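Local coordinates for SusD superfamily protein (Bacteroides thetaiotaomicron VPI-5482, PDB 3HDX) that probably binds polysaccharide or oligosaccharide at the outer membrane, as a SusD homolog linked to carbohydrate metabolism, at residues D13-S16 with A17-V21; S242-G245 with L246-N250. All blocks are in the same frame, centred on the assembly; numbering follows the deposited sequence.

Contact 1 (D13-S16 with A17-V21); sequences DTRS and ALMGV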
ATOM      1  N   ASP A  13     -27.229  -4.163  10.633  1.00 17.24           N
ATOM      2  CA  ASP A  13     -27.163  -4.398   9.182  1.00 17.34           C
ATOM      3  C   ASP A  13     -26.105  -3.483   8.522  1.00 17.31           C
ATOM      4  O   ASP A  13     -25.285  -3.967   7.705  1.00 18.49           O
ATOM      5  CB  ASP A  13     -28.523  -4.175   8.487  1.00 17.78           C
ATOM      6  CG  ASP A  13     -29.576  -5.209   8.861  1.00 19.77           C
ATOM      7  OD1 ASP A  13     -29.212  -6.372   9.145  1.00 21.18           O
ATOM      8  OD2 ASP A  13     -30.786  -4.861   8.774  1.00 20.37           O
ATOM      9  N   THR A  14     -26.117  -2.191   8.854  1.00 17.63           N
ATOM     10  CA  THR A  14     -25.155  -1.241   8.248  1.00 17.93           C
ATOM     11  C   THR A  14     -23.764  -1.522   8.754  1.00 17.52           C
ATOM     12  O   THR A  14     -22.813  -1.474   7.973  1.00 16.28           O
ATOM     13  CB  THR A  14     -25.540   0.254   8.432  1.00 19.71           C
ATOM     14  OG1 THR A  14     -25.674   0.603   9.838  1.00 20.83           O
ATOM     15  CG2 THR A  14     -26.862   0.497   7.745  1.00 23.05           C
ATOM     16  N   ARG A  15     -23.631  -1.858  10.045  1.00 16.35           N
ATOM     17  CA  ARG A  15     -22.316  -2.219  10.612  0.50 16.38           C
ATOM     18  C   ARG A  15     -21.732  -3.393   9.839  1.00 16.08           C
ATOM     19  O   ARG A  15     -20.589  -3.336   9.389  1.00 16.71           O
ATOM     20  CB  ARG A  15     -22.386  -2.599  12.103  0.50 16.95           C
ATOM     21  CG  ARG A  15     -20.993  -2.785  12.760  0.50 17.23           C
ATOM     22  CD  ARG A  15     -21.044  -3.673  14.006  0.50 18.14           C
ATOM     23  NE  ARG A  15     -21.496  -5.011  13.644  0.50 18.49           N
ATOM     24  CZ  ARG A  15     -20.745  -5.908  13.011  0.50 19.58           C
ATOM     25  NH1 ARG A  15     -19.492  -5.633  12.720  0.50 21.67           N
ATOM     26  NH2 ARG A  15     -21.239  -7.086  12.689  0.50 20.66           N
ATOM     27  N   SER A  16     -22.526  -4.443   9.643  1.00 16.10           N
ATOM     28  CA  SER A  16     -22.058  -5.632   8.939  1.00 16.81           C
ATOM     29  C   SER A  16     -21.623  -5.323   7.490  1.00 14.92           C
ATOM     30  O   SER A  16     -20.571  -5.779   7.041  1.00 14.93           O
ATOM     31  CB  SER A  16     -23.129  -6.736   8.999  1.00 18.97           C
ATOM     32  OG  SER A  16     -22.659  -7.869   8.278  1.00 23.40           O
ATOM     33  N   ALA A  17     -22.415  -4.510   6.798  1.00 13.90           N
ATOM     34  CA  ALA A  17     -22.112  -4.123   5.418  1.00 13.76           C
ATOM     35  C   ALA A  17     -20.832  -3.284   5.353  1.00 13.55           C
ATOM     36  O   ALA A  17     -20.005  -3.471   4.455  1.00 14.24           O
ATOM     37  CB  ALA A  17     -23.298  -3.373   4.765  1.00 13.66           C
ATOM     38  N   LEU A  18     -20.669  -2.354   6.292  1.00 13.87           N
ATOM     39  CA  LEU A  18     -19.463  -1.501   6.323  1.00 13.57           C
ATOM     40  C   LEU A  18     -18.234  -2.403   6.512  1.00 14.43           C
ATOM     41  O   LEU A  18     -17.235  -2.307   5.771  1.00 13.26           O
ATOM     42  CB  LEU A  18     -19.532  -0.467   7.474  1.00 13.80           C
ATOM     43  CG  LEU A  18     -18.277   0.377   7.676  1.00 13.79           C
ATOM     44  CD1 LEU A  18     -17.965   1.199   6.410  1.00 14.56           C
ATOM     45  CD2 LEU A  18     -18.406   1.255   8.968  1.00 14.59           C
HETATM   46  N   MSE A  19     -18.301  -3.295   7.515  1.00 14.61           N
HETATM   47  CA  MSE A  19     -17.168  -4.212   7.775  1.00 16.77           C
HETATM   48  C   MSE A  19     -16.909  -5.097   6.538  1.00 14.85           C
HETATM   49  O   MSE A  19     -15.747  -5.423   6.234  1.00 15.07           O
HETATM   50  CB  MSE A  19     -17.370  -5.014   9.067  1.00 18.22           C
HETATM   51  CG  MSE A  19     -17.495  -4.114  10.330  1.00 19.85           C
HETATM   52 SE   MSE A  19     -16.139  -2.728  10.543  0.75 24.41          SE
HETATM   53  CE  MSE A  19     -17.097  -1.539  11.709  1.00 24.33           C
ATOM     54  N   GLY A  20     -17.967  -5.418   5.784  1.00 14.79           N
ATOM     55  CA  GLY A  20     -17.823  -6.160   4.555  1.00 14.58           C
ATOM     56  C   GLY A  20     -17.041  -5.426   3.479  1.00 13.95           C
ATOM     57  O   GLY A  20     -16.276  -6.054   2.754  1.00 14.72           O
ATOM     58  N   VAL A  21     -17.238  -4.099   3.356  1.00 13.52           N
ATOM     59  CA  VAL A  21     -16.470  -3.311   2.368  1.00 13.06           C
ATOM     60  C   VAL A  21     -14.966  -3.335   2.751  1.00 12.30           C
ATOM     61  O   VAL A  21     -14.099  -3.526   1.879  1.00 13.06           O
ATOM     62  CB  VAL A  21     -16.998  -1.880   2.196  1.00 13.08           C
ATOM     63  CG1 VAL A  21     -16.202  -1.151   1.110  1.00 13.18           C
ATOM     64  CG2 VAL A  21     -18.515  -1.900   1.840  1.00 14.18           C
TER
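Just over two turns of the alpha-helix 11-30 join Asp13-Ser16 to Ala17-Val21 through four consecutive i to i+4 backbone bonds. Ala17 N donates to Asp13 O at 3.1 Å and Leu18 N to Thr14 O at 2.9 Å. Met19 N meets Arg15 O at 3.0 Å, almost linear at the hydrogen (173°), whereas Gly20 N reaches Ser16 O at 2.9 Å with a more bent N-H...O angle of 143°. Among the side chains the pair Arg15 and Met19, a selenomethionine, carries the contact. Met19 holds CG anti to its carbonyl carbon (chi1 -60°), and this sets CG 3.3 Å from Arg15 O. In the Arg15 conformer described, one of two deposited, the chain bends at chi3 and sends NH1 to within 3.5 Å of Met19 CG. The two chains cross at about a right angle, in van der Waals contact; the guanidinium charge is met by Glu12, whose OE2 pairs with NH2 in a salt bridge. Thr14 OG1 likewise bonds outside the two segments, to Leu11 O and the Tyr182 hydroxyl. On the inward side of the helix, Ala17 and Leu18 rest on Phe88 of helix 76-91, which Val21 also meets at Ala84, while Leu18 and Val21 pack against Val114 of helix 104-129.

Contact 2 (S242-G245 with L246-N250); sequences SETG and LFYSN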
ATOM      1  N   SER A 242       8.929  -6.259  15.438  1.00 14.98           N
ATOM      2  CA  SER A 242       8.489  -7.151  16.494  1.00 17.26           C
ATOM      3  C   SER A 242       7.266  -7.959  16.108  1.00 17.34           C
ATOM      4  O   SER A 242       6.388  -7.502  15.370  1.00 18.14           O
ATOM      5  CB  SER A 242       8.081  -6.330  17.732  1.00 18.45           C
ATOM      6  OG  SER A 242       7.570  -7.155  18.747  1.00 23.18           O
ATOM      7  N   GLU A 243       7.151  -9.123  16.744  1.00 17.96           N
ATOM      8  CA  GLU A 243       6.012 -10.026  16.600  0.50 18.14           C
ATOM      9  C   GLU A 243       4.705  -9.354  17.096  1.00 17.85           C
ATOM     10  O   GLU A 243       3.606  -9.755  16.729  1.00 20.19           O
ATOM     11  CB  GLU A 243       6.292 -11.326  17.385  0.50 18.82           C
ATOM     12  CG  GLU A 243       7.447 -12.189  16.838  0.50 20.01           C
ATOM     13  CD  GLU A 243       8.908 -11.850  17.285  0.50 19.97           C
ATOM     14  OE1 GLU A 243       9.195 -10.739  17.859  0.50 19.09           O
ATOM     15  OE2 GLU A 243       9.772 -12.735  17.000  0.50 19.68           O
ATOM     16  N   THR A 244       4.838  -8.343  17.967  1.00 17.88           N
ATOM     17  CA  THR A 244       3.711  -7.556  18.508  1.00 18.81           C
ATOM     18  C   THR A 244       3.854  -6.072  18.142  1.00 17.56           C
ATOM     19  O   THR A 244       3.268  -5.194  18.778  1.00 18.76           O
ATOM     20  CB  THR A 244       3.534  -7.753  20.022  1.00 21.49           C
ATOM     21  OG1 THR A 244       4.756  -7.439  20.688  1.00 22.04           O
ATOM     22  CG2 THR A 244       3.109  -9.213  20.290  1.00 22.31           C
ATOM     23  N   GLY A 245       4.617  -5.807  17.074  1.00 16.16           N
ATOM     24  CA  GLY A 245       4.850  -4.470  16.611  1.00 16.34           C
ATOM     25  C   GLY A 245       3.868  -4.035  15.543  1.00 14.45           C
ATOM     26  O   GLY A 245       2.733  -4.538  15.455  1.00 14.52           O
ATOM     27  N   LEU A 246       4.329  -3.131  14.685  1.00 13.77           N
ATOM     28  CA  LEU A 246       3.463  -2.448  13.709  1.00 13.00           C
ATOM     29  C   LEU A 246       2.578  -3.347  12.850  1.00 12.60           C
ATOM     30  O   LEU A 246       1.459  -2.976  12.539  1.00 13.73           O
ATOM     31  CB  LEU A 246       4.302  -1.541  12.805  1.00 13.17           C
ATOM     32  CG  LEU A 246       3.536  -0.545  11.942  1.00 13.17           C
ATOM     33  CD1 LEU A 246       2.880   0.548  12.811  1.00 13.93           C
ATOM     34  CD2 LEU A 246       4.413   0.067  10.830  1.00 15.76           C
ATOM     35  N   PHE A 247       3.090  -4.522  12.469  1.00 13.42           N
ATOM     36  CA  PHE A 247       2.363  -5.433  11.606  1.00 13.17           C
ATOM     37  C   PHE A 247       1.344  -6.296  12.361  1.00 13.34           C
ATOM     38  O   PHE A 247       0.572  -7.015  11.724  1.00 15.42           O
ATOM     39  CB  PHE A 247       3.338  -6.247  10.762  1.00 14.27           C
ATOM     40  CG  PHE A 247       4.123  -5.391   9.820  1.00 14.24           C
ATOM     41  CD1 PHE A 247       3.551  -4.921   8.649  1.00 14.72           C
ATOM     42  CD2 PHE A 247       5.402  -4.969  10.139  1.00 13.68           C
ATOM     43  CE1 PHE A 247       4.269  -4.087   7.784  1.00 14.57           C
ATOM     44  CE2 PHE A 247       6.123  -4.120   9.299  1.00 14.41           C
ATOM     45  CZ  PHE A 247       5.544  -3.669   8.127  1.00 14.43           C
ATOM     46  N   TYR A 248       1.370  -6.252  13.695  1.00 13.67           N
ATOM     47  CA  TYR A 248       0.419  -6.992  14.537  1.00 15.34           C
ATOM     48  C   TYR A 248      -0.835  -6.111  14.716  1.00 15.86           C
ATOM     49  O   TYR A 248      -0.706  -4.945  15.110  1.00 16.03           O
ATOM     50  CB  TYR A 248       1.105  -7.330  15.887  1.00 16.38           C
ATOM     51  CG  TYR A 248       0.185  -7.880  16.938  1.00 18.16           C
ATOM     52  CD1 TYR A 248      -0.477  -9.078  16.733  1.00 21.28           C
ATOM     53  CD2 TYR A 248       0.015  -7.212  18.162  1.00 19.76           C
ATOM     54  CE1 TYR A 248      -1.345  -9.576  17.697  1.00 23.58           C
ATOM     55  CE2 TYR A 248      -0.808  -7.734  19.139  1.00 20.95           C
ATOM     56  CZ  TYR A 248      -1.482  -8.888  18.909  1.00 23.12           C
ATOM     57  OH  TYR A 248      -2.323  -9.369  19.909  1.00 27.02           O
ATOM     58  N   SER A 249      -2.018  -6.696  14.437  1.00 16.89           N
ATOM     59  CA  SER A 249      -3.299  -5.971  14.479  0.50 16.77           C
ATOM     60  C   SER A 249      -3.507  -5.144  15.736  1.00 16.46           C
ATOM     61  O   SER A 249      -3.861  -3.959  15.662  1.00 16.52           O
ATOM     62  CB  SER A 249      -4.481  -6.938  14.302  0.50 17.52           C
ATOM     63  OG  SER A 249      -4.411  -7.986  15.257  0.50 18.67           O
ATOM     64  N   ASN A 250      -3.272  -5.766  16.910  1.00 16.90           N
ATOM     65  CA  ASN A 250      -3.515  -5.108  18.193  0.50 18.37           C
ATOM     66  C   ASN A 250      -2.278  -4.457  18.845  1.00 17.59           C
ATOM     67  O   ASN A 250      -2.233  -4.275  20.056  1.00 19.28           O
ATOM     68  CB  ASN A 250      -4.229  -6.113  19.119  0.50 19.06           C
ATOM     69  CG  ASN A 250      -5.644  -6.479  18.621  0.50 20.71           C
ATOM     70  OD1 ASN A 250      -6.296  -5.703  17.906  0.50 21.11           O
ATOM     71  ND2 ASN A 250      -6.125  -7.639  19.027  0.50 23.10           N
TER
HETATM   72  O   HOH W   1       5.769  -5.796  13.368  1.00 14.74           O
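Tyr248 sets chi1 at 170°, so that CG lies anti to the backbone N and the ring is carried back beside Glu243 and Thr244. There Tyr248 CD2 comes 3.7 Å from Thr244 CA and 4.0 Å from Thr244 CB. The Thr244 methyl, CG2, stands over one ring face toward the rim, and Asn250 N lies 3.8 Å above the plane of the Tyr248 ring on the opposite face, over its centre. The stem of the ring also lies against backbone oxygen, Tyr248 CB being 3.3 Å from Gly245 O. The backbone folds through two successive type I beta turns that share Gly245, consistent with this approach. The first is closed by Gly245 N donating to Ser242 O at 3.0 Å, and an ST turn adds Thr244 N to Ser242 OG at 3.1 Å. The second is closed by Tyr248 N to Gly245 O at 2.8 Å, with the donor 40° out of the carbonyl plane and an N-H...O angle of 155°. A water accepts the Phe247 N-H, 3.1 Å from Phe247 N, and lies where it can donate to Ser242 O, so it may bridge the two turns. Arg257 binds Leu246 O and Ser249 O, and Leu246 and Phe247 pack on Leu240 of helix 237-241. An alanine in place of Tyr248 would probably leave the Thr244 methyl and Asn250 N without the ring between them. Main-chain bonds and the ST turn, probably with the water, thus define the loop's path, while the ring adds van der Waals packing.

The two contacts are separate local elements in series along the chain: contact 1 lies within helix 11-30, contact 2 is a pair of beta turns in the loop between helix 237-241 and strand 259-261. Their centres lie 25 Å apart and their nearest atoms about 13 Å, so neither touches the other. Contact 1 is centred about 23 Å from the centre of the chain and contact 2 about 17 Å. A bound 1,2-ethanediol, probably from the crystallisation liquor, sits about 4 Å from the Met19 side chain. That small molecule by itself is insufficient evidence for a glycan site, and the geometry assigns neither contact a direct part in binding.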